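Local coordinates for NAD-dependent aldehyde dehydrogenase (Burkholderia multivorans, PDB 5UJU), which probably oxidises aldehydes to carboxylic acids with NAD as the electron acceptor, at residues G242-L245 / P246-T250; R112-G115 / P116-I120. All coordinates share one frame; numbering follows the deposited sequence.

Contact 1 (G242-L245 / P246-T250)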
ATOM      1  N   GLY A 242      -4.488  29.061   6.009  1.00 29.59           N
ATOM      2  CA  GLY A 242      -5.773  29.665   6.315  1.00 27.92           C
ATOM      3  C   GLY A 242      -6.596  28.948   7.371  1.00 29.58           C
ATOM      4  O   GLY A 242      -7.649  29.458   7.770  1.00 30.08           O
ATOM      5  N   ALA A 243      -6.145  27.780   7.850  1.00 24.92           N
ATOM      6  CA  ALA A 243      -6.906  26.998   8.832  1.00 23.94           C
ATOM      7  C   ALA A 243      -5.925  26.271   9.750  1.00 28.28           C
ATOM      8  O   ALA A 243      -5.838  25.045   9.743  1.00 28.23           O
ATOM      9  CB  ALA A 243      -7.847  25.990   8.171  1.00 22.72           C
ATOM     10  N   ILE A 244      -5.183  27.035  10.550  1.00 29.98           N
ATOM     11  CA  ILE A 244      -4.209  26.451  11.479  1.00 25.59           C
ATOM     12  C   ILE A 244      -4.850  26.081  12.809  1.00 24.12           C
ATOM     13  O   ILE A 244      -4.635  24.986  13.326  1.00 27.54           O
ATOM     14  CB  ILE A 244      -3.031  27.420  11.698  1.00 27.64           C
ATOM     15  CG1 ILE A 244      -2.318  27.719  10.377  1.00 25.48           C
ATOM     16  CG2 ILE A 244      -2.047  26.840  12.745  1.00 21.11           C
ATOM     17  CD1 ILE A 244      -1.459  28.989  10.442  1.00 25.82           C
ATOM     18  N   LEU A 245      -5.636  26.992  13.375  1.00 23.34           N
ATOM     19  CA  LEU A 245      -6.122  26.844  14.745  1.00 24.65           C
ATOM     20  C   LEU A 245      -6.759  25.493  15.036  1.00 29.04           C
ATOM     21  O   LEU A 245      -6.452  24.918  16.094  1.00 26.03           O
ATOM     22  CB  LEU A 245      -7.097  27.983  15.084  1.00 22.87           C
ATOM     23  CG  LEU A 245      -7.487  28.029  16.572  1.00 28.22           C
ATOM     24  CD1 LEU A 245      -6.222  28.151  17.449  1.00 28.70           C
ATOM     25  CD2 LEU A 245      -8.476  29.149  16.910  1.00 28.12           C
ATOM     26  N   PRO A 246      -7.642  24.939  14.184  1.00 26.16           N
ATOM     27  CA  PRO A 246      -8.213  23.619  14.512  1.00 21.85           C
ATOM     28  C   PRO A 246      -7.165  22.536  14.688  1.00 26.94           C
ATOM     29  O   PRO A 246      -7.332  21.669  15.555  1.00 28.99           O
ATOM     30  CB  PRO A 246      -9.153  23.324  13.318  1.00 22.67           C
ATOM     31  CG  PRO A 246      -9.505  24.660  12.785  1.00 23.23           C
ATOM     32  CD  PRO A 246      -8.273  25.508  12.972  1.00 25.86           C
ATOM     33  N   LEU A 247      -6.098  22.540  13.879  1.00 23.52           N
ATOM     34  CA  LEU A 247      -5.058  21.539  14.051  1.00 23.15           C
ATOM     35  C   LEU A 247      -4.068  21.913  15.150  1.00 21.96           C
ATOM     36  O   LEU A 247      -3.463  21.022  15.742  1.00 26.36           O
ATOM     37  CB  LEU A 247      -4.324  21.308  12.736  1.00 18.52           C
ATOM     38  CG  LEU A 247      -5.228  20.548  11.751  1.00 34.64           C
ATOM     39  CD1 LEU A 247      -4.650  20.621  10.350  1.00 29.10           C
ATOM     40  CD2 LEU A 247      -5.425  19.086  12.198  1.00 25.50           C
ATOM     41  N   ALA A 248      -3.896  23.206  15.439  1.00 21.60           N
ATOM     42  CA  ALA A 248      -3.057  23.599  16.576  1.00 26.08           C
ATOM     43  C   ALA A 248      -3.662  23.118  17.888  1.00 26.87           C
ATOM     44  O   ALA A 248      -2.955  22.571  18.746  1.00 27.20           O
ATOM     45  CB  ALA A 248      -2.876  25.115  16.605  1.00 23.81           C
ATOM     46  N   ILE A 249      -4.977  23.307  18.053  1.00 28.44           N
ATOM     47  CA  ILE A 249      -5.683  22.757  19.209  1.00 30.78           C
ATOM     48  C   ILE A 249      -5.500  21.247  19.264  1.00 27.37           C
ATOM     49  O   ILE A 249      -5.239  20.678  20.332  1.00 25.95           O
ATOM     50  CB  ILE A 249      -7.177  23.136  19.154  1.00 30.17           C
ATOM     51  CG1 ILE A 249      -7.375  24.642  19.281  1.00 24.70           C
ATOM     52  CG2 ILE A 249      -7.971  22.396  20.224  1.00 23.65           C
ATOM     53  CD1 ILE A 249      -8.798  25.071  18.927  1.00 26.78           C
ATOM     54  N   THR A 250      -5.632  20.578  18.107  1.00 26.62           N
ATOM     55  CA  THR A 250      -5.475  19.126  18.039  1.00 25.09           C
ATOM     56  C   THR A 250      -4.075  18.694  18.480  1.00 27.51           C
ATOM     57  O   THR A 250      -3.913  17.759  19.278  1.00 25.97           O
ATOM     58  CB  THR A 250      -5.755  18.639  16.611  1.00 23.53           C
ATOM     59  OG1 THR A 250      -7.096  18.993  16.214  1.00 23.85           O
ATOM     60  CG2 THR A 250      -5.621  17.134  16.555  1.00 18.84           C
TER
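Leu245 and Ile249 meet through different first torsions: Leu245 sends CG anti to its backbone N (chi1 -171°), while Ile249 carries CG1 beside its own N and anti to the carbonyl carbon (chi1 -65°). The two side chains cross obliquely one turn apart, with Leu245 CG 4.0 Å from Ile249 CD1. The same torsion lays Ile249 CG1 against the backbone, 3.3 Å from Leu245 O. That oxygen accepts the amide of Ile249, N to O 2.9 Å, in an almost straight bond (178° at the hydrogen), so the apolar crossing flanks a regular helical hydrogen bond. One residue earlier, Ile244 O takes Ala248 N at 2.9 Å and, weakly, Leu247 N. On this side the side chains only graze, Ile244 CG2 lying 4.3 Å from Ala248 CB. Pro246 sits in the first turn, where its lack of an N-H costs no helical bond; Pro246 CD lies 3.5 Å from Leu245 CB, a closeness owed largely to the peptide bond that joins them. The Pro246 carbonyl has two donors, the amide of Thr250 and the hydroxyl, Thr250 OG1 to Pro246 O 2.8 Å, so a buried threonine returns its polar end to the preceding turn, while OG1 also hydrogen-bonds Tyr222 OH of helix 217-230. At the start of the helix Glu80 OE2 accepts the N-H groups of both Ile244 and Leu245, a carboxylate placed where the helix dipole would probably favour it. The contact is the buried entry from the loop after strand 234-238 into helix 245-260. Leu245, Pro246 and Ile249 pack on helix 134-145, Pro246 and Leu247 also reach helix 217-230, and Ile244, Leu245 and Ala248 rest on Tyr92 of strand 92-93.

Contact 2 (R112-G115 / P116-I120)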
ATOM      1  N   ARG A 112       8.334   4.225  19.614  1.00 27.44           N
ATOM      2  CA  ARG A 112       8.361   2.951  18.903  1.00 25.83           C
ATOM      3  C   ARG A 112       8.413   1.782  19.874  1.00 31.15           C
ATOM      4  O   ARG A 112       7.690   0.792  19.713  1.00 30.72           O
ATOM      5  CB  ARG A 112       9.568   2.886  17.960  1.00 30.81           C
ATOM      6  CG  ARG A 112       9.826   1.466  17.466  1.00 35.70           C
ATOM      7  CD  ARG A 112      10.953   1.365  16.460  1.00 40.45           C
ATOM      8  NE  ARG A 112      12.272   1.517  17.073  1.00 44.08           N
ATOM      9  CZ  ARG A 112      13.022   2.613  17.003  1.00 50.28           C
ATOM     10  NH1 ARG A 112      12.588   3.685  16.341  1.00 41.01           N
ATOM     11  NH2 ARG A 112      14.215   2.635  17.599  1.00 55.09           N
ATOM     12  N   GLU A 113       9.272   1.879  20.894  1.00 27.53           N
ATOM     13  CA  GLU A 113       9.480   0.744  21.783  1.00 25.86           C
ATOM     14  C   GLU A 113       8.258   0.419  22.617  1.00 29.38           C
ATOM     15  O   GLU A 113       8.164  -0.697  23.128  1.00 33.66           O
ATOM     16  CB  GLU A 113      10.687   0.990  22.682  1.00 28.80           C
ATOM     17  CG  GLU A 113      11.958   0.920  21.877  1.00 37.20           C
ATOM     18  CD  GLU A 113      13.202   1.150  22.698  1.00 40.45           C
ATOM     19  OE1 GLU A 113      13.086   1.613  23.858  1.00 49.41           O
ATOM     20  OE2 GLU A 113      14.291   0.843  22.168  1.00 38.14           O
ATOM     21  N   ALA A 114       7.322   1.355  22.779  1.00 30.83           N
ATOM     22  CA  ALA A 114       6.138   1.046  23.570  1.00 32.78           C
ATOM     23  C   ALA A 114       5.157   0.135  22.826  1.00 35.99           C
ATOM     24  O   ALA A 114       4.268  -0.451  23.457  1.00 34.15           O
ATOM     25  CB  ALA A 114       5.449   2.339  23.999  1.00 31.45           C
ATOM     26  N   GLY A 115       5.276   0.021  21.504  1.00 32.44           N
ATOM     27  CA  GLY A 115       4.546  -0.997  20.782  1.00 30.14           C
ATOM     28  C   GLY A 115       3.086  -0.660  20.553  1.00 28.94           C
ATOM     29  O   GLY A 115       2.569   0.364  21.012  1.00 28.27           O
ATOM     30  N   PRO A 116       2.390  -1.556  19.848  1.00 30.77           N
ATOM     31  CA  PRO A 116       1.027  -1.243  19.369  1.00 26.35           C
ATOM     32  C   PRO A 116       0.024  -0.864  20.455  1.00 29.39           C
ATOM     33  O   PRO A 116      -0.814   0.015  20.214  1.00 26.66           O
ATOM     34  CB  PRO A 116       0.615  -2.540  18.653  1.00 27.44           C
ATOM     35  CG  PRO A 116       1.904  -3.143  18.202  1.00 30.72           C
ATOM     36  CD  PRO A 116       2.906  -2.820  19.298  1.00 29.37           C
ATOM     37  N   SER A 117       0.053  -1.499  21.635  1.00 27.08           N
ATOM     38  CA  SER A 117      -0.985  -1.168  22.611  1.00 26.77           C
ATOM     39  C   SER A 117      -0.848   0.272  23.084  1.00 29.03           C
ATOM     40  O   SER A 117      -1.855   0.930  23.367  1.00 31.99           O
ATOM     41  CB  SER A 117      -0.969  -2.137  23.797  1.00 26.20           C
ATOM     42  OG  SER A 117       0.150  -1.894  24.639  1.00 34.22           O
ATOM     43  N   ALA A 118       0.377   0.794  23.131  1.00 33.04           N
ATOM     44  CA  ALA A 118       0.566   2.208  23.441  1.00 27.98           C
ATOM     45  C   ALA A 118       0.117   3.102  22.288  1.00 30.07           C
ATOM     46  O   ALA A 118      -0.515   4.145  22.511  1.00 28.27           O
ATOM     47  CB  ALA A 118       2.029   2.475  23.746  1.00 24.14           C
ATOM     48  N   TRP A 119       0.460   2.737  21.053  1.00 27.32           N
ATOM     49  CA  TRP A 119       0.074   3.586  19.921  1.00 25.53           C
ATOM     50  C   TRP A 119      -1.436   3.707  19.835  1.00 25.22           C
ATOM     51  O   TRP A 119      -1.974   4.811  19.669  1.00 25.48           O
ATOM     52  CB  TRP A 119       0.633   3.046  18.606  1.00 21.49           C
ATOM     53  CG  TRP A 119       2.068   2.687  18.648  1.00 24.14           C
ATOM     54  CD1 TRP A 119       3.037   3.207  19.471  1.00 26.62           C
ATOM     55  CD2 TRP A 119       2.707   1.690  17.852  1.00 29.72           C
ATOM     56  NE1 TRP A 119       4.247   2.599  19.218  1.00 27.78           N
ATOM     57  CE2 TRP A 119       4.068   1.658  18.231  1.00 28.56           C
ATOM     58  CE3 TRP A 119       2.263   0.825  16.840  1.00 27.91           C
ATOM     59  CZ2 TRP A 119       4.981   0.785  17.646  1.00 27.40           C
ATOM     60  CZ3 TRP A 119       3.180  -0.040  16.254  1.00 25.94           C
ATOM     61  CH2 TRP A 119       4.519  -0.049  16.655  1.00 27.35           C
ATOM     62  N   ILE A 120      -2.135   2.579  19.972  1.00 27.22           N
ATOM     63  CA  ILE A 120      -3.596   2.579  19.890  1.00 27.63           C
ATOM     64  C   ILE A 120      -4.196   3.251  21.120  1.00 30.36           C
ATOM     65  O   ILE A 120      -5.095   4.092  21.017  1.00 28.25           O
ATOM     66  CB  ILE A 120      -4.121   1.135  19.723  1.00 27.71           C
ATOM     67  CG1 ILE A 120      -3.500   0.431  18.493  1.00 23.89           C
ATOM     68  CG2 ILE A 120      -5.652   1.107  19.671  1.00 30.18           C
ATOM     69  CD1 ILE A 120      -3.817   1.054  17.174  1.00 33.79           C
TER
HETATM   70  O   HOH W   1       2.344  -2.499  23.291  1.00 37.98           O
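The indole of Trp119 turns one face to the peptide joining Gly115 and Pro116: Gly115 O lies 3.1 Å above the ring plane, offset toward the rim, and Pro116 N sits over the centre. At the ring edge, Arg112 O approaches Trp119 CZ2 at 3.4 Å. CG of Trp119 stands beside its backbone N (chi1 -48°), which swings the indole back along the helix over the preceding turn. Elsewhere in the same turn Ala114 CB and Ala118 CB abut at 3.4 Å, a tight fit for carbons. Gly115, with a positive phi (78°), and Pro116 mark a kink in helix 97-132, where neither Pro116 N nor Ser117 N bonds to the turn before. Beyond it, Trp119 N bonds to Gly115 O at 3.2 Å, lying in the carbonyl plane, and Ala118 N adds a weak bond to the same oxygen. A water donates to Ala114 O at 2.8 Å and is also hydrogen-bonded to Ser117 OG, whose stronger protein partner is His11 N. Trp119 NE1 bonds to Trp111 O. The water bridge and the indole face over the Gly115-Pro116 peptide imply that polar and aromatic contacts both accompany the lapse in helix bonding.

How the contacts relate
Both contacts are local and have a proline opening their second segment, but they use it differently. In contact 1 it belongs to the first turn of helix 245-260; in contact 2 it follows a glycine inside the long helix 97-132 and goes with a kink. Contact 1 is core and aliphatic, with all its touching residues buried and a carboxylate at the helix start. Contact 2 is only partly buried, admits a water, and has Arg112 and Glu113 packing on the second subunit, which does not touch contact 1. They share no element, and their centres lie about 26 Å apart.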